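Local coordinates for protein probable oxidoreductase (Pseudomonas aeruginosa, PDB 4B7C) that probably catalyses an NADP(H)-dependent oxidation or reduction, as a member of the medium-chain dehydrogenase/reductase family, at residues V43-L48 against A99-Q103; L313-T319 against L332-V336. One frame throughout, in Å; residues are numbered along the deposited sequence.

Both contacts are buried and meet at one mixed sheet, in which strands 41-49 and 331-335 are antiparallel neighbours. Their centres lie about 11 Å apart. Interaction 1 fastens the loop 99-103 to strand 41-49 within the GroES-like domain. Its chemistry is mixed: an asparagine amide reaches backbone carbonyls, with aliphatic side chains around it. Interaction 2 sets residues 313-319 against the C-terminal strand, and its cross-segment packing is mainly apolar. It comes nearer the surface, with Thr-315 and the chain end Val-336 partly exposed. The bond from Thr-319 OG1 to Thr-315 O stays within residues 313-319. Backbone pairs, probably hydrogen bonds, join the two: Leu-48 N to Leu-334 O (2.8 Å) and Glu-46 O to Val-336 N (2.9 Å).

Interaction 1: residues V43-L48 against A99-Q103; sequences VKNEYL and ALGVQ
Asn-45 reaches from the strand into the loop and makes both hydrogen bonds of the contact with one nitrogen. ND2 donates to Gln-103 O at 2.9 Å and to Leu-100 O at 3.2 Å. Each bond is bent, and ND2 lies well above the plane of each carbonyl. The first torsion (chi1 -63°) sets CG beside the backbone N and carries the amide into the loop. Leu-100 O also takes Gln-103 NE2 at 2.8 Å. This bond is nearly straight (174°). The two donors come from opposite faces of that carbonyl. One closes the loop on itself, the other ties it to the strand. A weak Gln-103 N to Gly-101 O bond closes an inverse gamma turn centred on Val-102.

The tight part is around this amide. Asn-45 OD1 is buried without a polar partner and lies 3.4 Å from Leu-100 CB. Beside it Leu-48 lays both methyls on the loop: CD2 lies 3.5 Å from Gly-101 O, and CD1 packs on Val-102 CA. The flanks are looser: Val-43 CG1 and Leu-100 CD2 are 4.2 Å apart, their side chains crossing at about a right angle. Lys-44, Glu-46 and Tyr-47 start out away from the loop and are partly exposed. Glu-46 and Tyr-47 form a classic beta bulge opposite Val-79. Lys-44 NZ bonds to Asn-45 O and Asp-104 O.

The loop links strands 95-97 and 105-108 of the GroES-like domain. Strand 41-49 pairs antiparallel with strands 77-85, 105-108 and 331-335, while Asn-8 and Gln-10 of strand 7-13 hold Gln-103 OE1.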
loop_
_atom_site.group_PDB
_atom_site.type_symbol
_atom_site.label_atom_id
_atom_site.label_comp_id
_atom_site.label_asym_id
_atom_site.label_seq_id
_atom_site.Cartn_x
_atom_site.Cartn_y
_atom_site.Cartn_z
ATOM N N VAL B 43 30.463 -2.841 27.299
ATOM C CA VAL B 43 30.900 -3.466 26.054
ATOM C C VAL B 43 32.004 -2.648 25.387
ATOM O O VAL B 43 31.904 -1.418 25.275
ATOM C CB VAL B 43 29.756 -3.617 25.038
ATOM C CG1 VAL B 43 30.291 -4.098 23.699
ATOM C CG2 VAL B 43 28.675 -4.568 25.546
ATOM N N LYS B 44 33.074 -3.332 24.968
ATOM C CA LYS B 44 34.092 -2.716 24.120
ATOM C C LYS B 44 33.616 -2.813 22.683
ATOM O O LYS B 44 33.497 -3.907 22.141
ATOM C CB LYS B 44 35.456 -3.396 24.265
ATOM C CG LYS B 44 36.514 -2.866 23.294
ATOM C CD LYS B 44 36.912 -1.422 23.590
ATOM C CE LYS B 44 37.614 -0.725 22.416
ATOM N NZ LYS B 44 36.682 -0.011 21.479
ATOM N N ASN B 45 33.307 -1.670 22.081
ATOM C CA ASN B 45 32.801 -1.659 20.714
ATOM C C ASN B 45 33.918 -2.002 19.729
ATOM O O ASN B 45 35.004 -1.435 19.793
ATOM C CB ASN B 45 32.171 -0.304 20.370
ATOM C CG ASN B 45 30.952 0.018 21.225
ATOM O OD1 ASN B 45 30.439 -0.835 21.965
ATOM N ND2 ASN B 45 30.460 1.257 21.108
ATOM N N GLU B 46 33.640 -2.927 18.819
ATOM C CA GLU B 46 34.652 -3.393 17.868
ATOM C C GLU B 46 34.361 -2.977 16.431
ATOM O O GLU B 46 35.253 -2.504 15.721
ATOM C CB GLU B 46 34.800 -4.916 17.944
ATOM C CG GLU B 46 35.450 -5.406 19.246
ATOM C CD GLU B 46 36.446 -6.557 19.117
ATOM O OE1 GLU B 46 36.557 -7.178 18.013
ATOM O OE2 GLU B 46 37.136 -6.810 20.160
ATOM N N TYR B 47 33.118 -3.183 16.013
ATOM C CA TYR B 47 32.664 -2.796 14.691
ATOM C C TYR B 47 31.294 -2.124 14.781
ATOM O O TYR B 47 30.412 -2.582 15.502
ATOM C CB TYR B 47 32.557 -3.995 13.776
ATOM C CG TYR B 47 33.871 -4.671 13.498
ATOM C CD1 TYR B 47 34.667 -4.268 12.429
ATOM C CD2 TYR B 47 34.311 -5.714 14.298
ATOM C CE1 TYR B 47 35.871 -4.886 12.158
ATOM C CE2 TYR B 47 35.509 -6.348 14.038
ATOM C CZ TYR B 47 36.289 -5.931 12.974
ATOM O OH TYR B 47 37.475 -6.543 12.704
ATOM N N LEU B 48 31.129 -1.054 14.008
ATOM C CA LEU B 48 29.866 -0.312 13.938
ATOM C C LEU B 48 29.274 -0.350 12.552
ATOM O O LEU B 48 29.988 -0.327 11.549
ATOM C CB LEU B 48 30.056 1.136 14.346
ATOM C CG LEU B 48 30.612 1.357 15.747
ATOM C CD1 LEU B 48 30.808 2.846 15.964
ATOM C CD2 LEU B 48 29.750 0.734 16.852
ATOM N N ALA B 99 22.561 -1.885 19.854
ATOM C CA ALA B 99 22.699 -0.455 19.607
ATOM C C ALA B 99 23.828 0.045 20.486
ATOM O O ALA B 99 23.602 0.523 21.592
ATOM C CB ALA B 99 21.384 0.290 19.918
ATOM N N LEU B 100 25.050 -0.081 19.992
ATOM C CA LEU B 100 26.251 0.223 20.792
ATOM C C LEU B 100 26.649 1.699 20.770
ATOM O O LEU B 100 27.410 2.161 21.620
ATOM C CB LEU B 100 27.437 -0.625 20.311
ATOM C CG LEU B 100 27.259 -2.148 20.450
ATOM C CD1 LEU B 100 28.507 -2.904 19.989
ATOM C CD2 LEU B 100 26.875 -2.538 21.875
ATOM N N GLY B 101 26.181 2.418 19.755
ATOM C CA GLY B 101 26.459 3.852 19.646
ATOM C C GLY B 101 27.797 4.149 18.979
ATOM O O GLY B 101 28.687 3.288 18.930
ATOM N N VAL B 102 27.940 5.376 18.467
ATOM C CA VAL B 102 29.170 5.784 17.794
ATOM C C VAL B 102 30.167 6.218 18.853
ATOM O O VAL B 102 30.357 7.412 19.115
ATOM C CB VAL B 102 28.956 6.901 16.753
ATOM C CG1 VAL B 102 30.280 7.238 16.081
ATOM C CG2 VAL B 102 27.946 6.472 15.688
ATOM N N GLN B 103 30.815 5.223 19.453
ATOM C CA GLN B 103 31.703 5.435 20.586
ATOM C C GLN B 103 32.618 4.219 20.809
ATOM O O GLN B 103 32.424 3.167 20.200
ATOM C CB GLN B 103 30.900 5.710 21.857
ATOM C CG GLN B 103 29.904 4.623 22.199
ATOM C CD GLN B 103 29.011 4.968 23.360
ATOM O OE1 GLN B 103 29.318 5.847 24.179
ATOM N NE2 GLN B 103 27.882 4.259 23.447
#

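Interaction 2: residues L313-T319 against L332-V336; sequences LETFPET and LVLKV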
loop_
_atom_site.group_PDB
_atom_site.type_symbol
_atom_site.label_atom_id
_atom_site.label_comp_id
_atom_site.label_asym_id
_atom_site.label_seq_id
_atom_site.Cartn_x
_atom_site.Cartn_y
_atom_site.Cartn_z
ATOM N N LEU B 313 37.361 5.002 14.481
ATOM C CA LEU B 313 36.185 5.691 15.001
ATOM C C LEU B 313 36.171 7.166 14.588
ATOM O O LEU B 313 35.130 7.711 14.204
ATOM C CB LEU B 313 36.149 5.601 16.525
ATOM C CG LEU B 313 35.010 6.363 17.196
ATOM C CD1 LEU B 313 33.683 5.691 16.850
ATOM C CD2 LEU B 313 35.198 6.436 18.693
ATOM N N GLU B 314 37.346 7.784 14.653
ATOM C CA GLU B 314 37.530 9.209 14.356
ATOM C C GLU B 314 37.106 9.592 12.920
ATOM O O GLU B 314 36.773 10.738 12.667
ATOM C CB GLU B 314 38.985 9.664 14.675
ATOM C CG GLU B 314 40.084 9.101 13.760
ATOM C CD GLU B 314 40.513 7.676 14.101
ATOM O OE1 GLU B 314 39.968 7.068 15.054
ATOM O OE2 GLU B 314 41.409 7.151 13.396
ATOM N N THR B 315 37.124 8.632 11.998
ATOM C CA THR B 315 36.731 8.872 10.603
ATOM C C THR B 315 35.212 8.864 10.361
ATOM O O THR B 315 34.762 9.091 9.235
ATOM C CB THR B 315 37.342 7.838 9.637
ATOM O OG1 THR B 315 36.692 6.567 9.801
ATOM C CG2 THR B 315 38.861 7.707 9.860
ATOM N N PHE B 316 34.441 8.643 11.420
ATOM C CA PHE B 316 32.982 8.459 11.309
ATOM C C PHE B 316 32.227 9.476 10.405
ATOM O O PHE B 316 31.538 9.066 9.466
ATOM C CB PHE B 316 32.336 8.396 12.704
ATOM C CG PHE B 316 30.836 8.457 12.672
ATOM C CD1 PHE B 316 30.105 7.397 12.188
ATOM C CD2 PHE B 316 30.165 9.612 13.053
ATOM C CE1 PHE B 316 28.729 7.470 12.109
ATOM C CE2 PHE B 316 28.781 9.700 12.982
ATOM C CZ PHE B 316 28.058 8.617 12.505
ATOM N N PRO B 317 32.344 10.788 10.682
ATOM C CA PRO B 317 31.621 11.781 9.849
ATOM C C PRO B 317 31.899 11.671 8.367
ATOM O O PRO B 317 30.972 11.815 7.575
ATOM C CB PRO B 317 32.131 13.136 10.374
ATOM C CG PRO B 317 32.590 12.850 11.754
ATOM C CD PRO B 317 33.172 11.459 11.695
ATOM N N GLU B 318 33.164 11.475 7.990
ATOM C CA GLU B 318 33.518 11.377 6.568
ATOM C C GLU B 318 33.027 10.064 6.015
ATOM O O GLU B 318 32.471 10.033 4.921
ATOM C CB GLU B 318 35.024 11.507 6.286
ATOM C CG GLU B 318 35.991 10.597 6.997
ATOM C CD GLU B 318 36.648 11.247 8.201
ATOM O OE1 GLU B 318 35.865 11.686 9.058
ATOM O OE2 GLU B 318 37.914 11.322 8.314
ATOM N N THR B 319 33.288 8.989 6.761
ATOM C CA THR B 319 32.932 7.644 6.322
ATOM C C THR B 319 31.435 7.524 6.114
ATOM O O THR B 319 30.989 6.888 5.172
ATOM C CB THR B 319 33.415 6.568 7.317
ATOM O OG1 THR B 319 34.833 6.694 7.529
ATOM C CG2 THR B 319 33.087 5.183 6.782
ATOM N N LEU B 332 28.652 -1.180 4.611
ATOM C CA LEU B 332 29.651 -0.298 5.200
ATOM C C LEU B 332 29.781 -0.553 6.694
ATOM O O LEU B 332 28.824 -0.400 7.466
ATOM C CB LEU B 332 29.324 1.178 4.933
ATOM C CG LEU B 332 30.427 2.181 5.260
ATOM C CD1 LEU B 332 31.754 1.841 4.603
ATOM C CD2 LEU B 332 29.955 3.550 4.782
ATOM N N VAL B 333 31.005 -0.878 7.094
ATOM C CA VAL B 333 31.323 -1.177 8.492
ATOM C C VAL B 333 32.510 -0.363 8.974
ATOM O O VAL B 333 33.531 -0.265 8.278
ATOM C CB VAL B 333 31.648 -2.667 8.683
ATOM C CG1 VAL B 333 32.169 -2.917 10.097
ATOM C CG2 VAL B 333 30.402 -3.497 8.405
ATOM N N LEU B 334 32.359 0.242 10.144
ATOM C CA LEU B 334 33.423 1.043 10.748
ATOM C C LEU B 334 34.097 0.255 11.864
ATOM O O LEU B 334 33.465 -0.066 12.869
ATOM C CB LEU B 334 32.878 2.369 11.297
ATOM C CG LEU B 334 33.904 3.383 11.819
ATOM C CD1 LEU B 334 34.741 3.924 10.661
ATOM C CD2 LEU B 334 33.250 4.540 12.560
ATOM N N LYS B 335 35.372 -0.072 11.668
ATOM C CA LYS B 335 36.156 -0.737 12.706
ATOM C C LYS B 335 36.587 0.304 13.712
ATOM O O LYS B 335 37.230 1.286 13.354
ATOM C CB LYS B 335 37.385 -1.449 12.140
ATOM C CG LYS B 335 38.115 -2.304 13.172
ATOM C CD LYS B 335 39.417 -2.872 12.626
ATOM C CE LYS B 335 39.920 -4.040 13.462
ATOM N NZ LYS B 335 40.223 -3.654 14.869
ATOM N N VAL B 336 36.206 0.096 14.965
ATOM C CA VAL B 336 36.547 1.019 16.017
ATOM C C VAL B 336 37.974 0.676 16.388
ATOM O O VAL B 336 38.645 1.482 16.989
ATOM C CB VAL B 336 35.635 0.896 17.268
ATOM C CG1 VAL B 336 36.059 1.860 18.366
ATOM C CG2 VAL B 336 34.169 1.095 16.924
#
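Thr-315 O is gripped twice by Thr-319, and both threonines lie against Leu-334. Thr-319 N and Thr-319 OG1 each donate to this oxygen at 2.9 Å. The hydroxyl sits above the carbonyl plane, 67° out of it. With chi1 -56°, OG1 lies beside its own backbone N and turns back along the first helical turn. Thr-315 OG1 is hydrogen-bonded to Gly-312 O, and the same hydroxyl oxygen lies 3.4 Å from Leu-334 CD1.

These residues belong to a beta-alpha-beta unit: helix 316-321 connects strand 307-311 to strand 331-335, and the strands run parallel. Leu-334 is the main filler between helix and strand. Its two methyls part. CD1 goes to the threonines. CD2 lies 4.0 Å from Phe-316 CB, at the edge of the ring near its plane, and also meets Leu-313 CA. The Phe-316 ring packs edge-to-face with Phe-26 as well.

Leu-332 CD2 touches Thr-319 O at 3.5 Å and, less closely, Thr-319 CG2. At the other end Leu-313 CB packs on CG1 of Val-336, the last residue of the chain, at 4.2 Å.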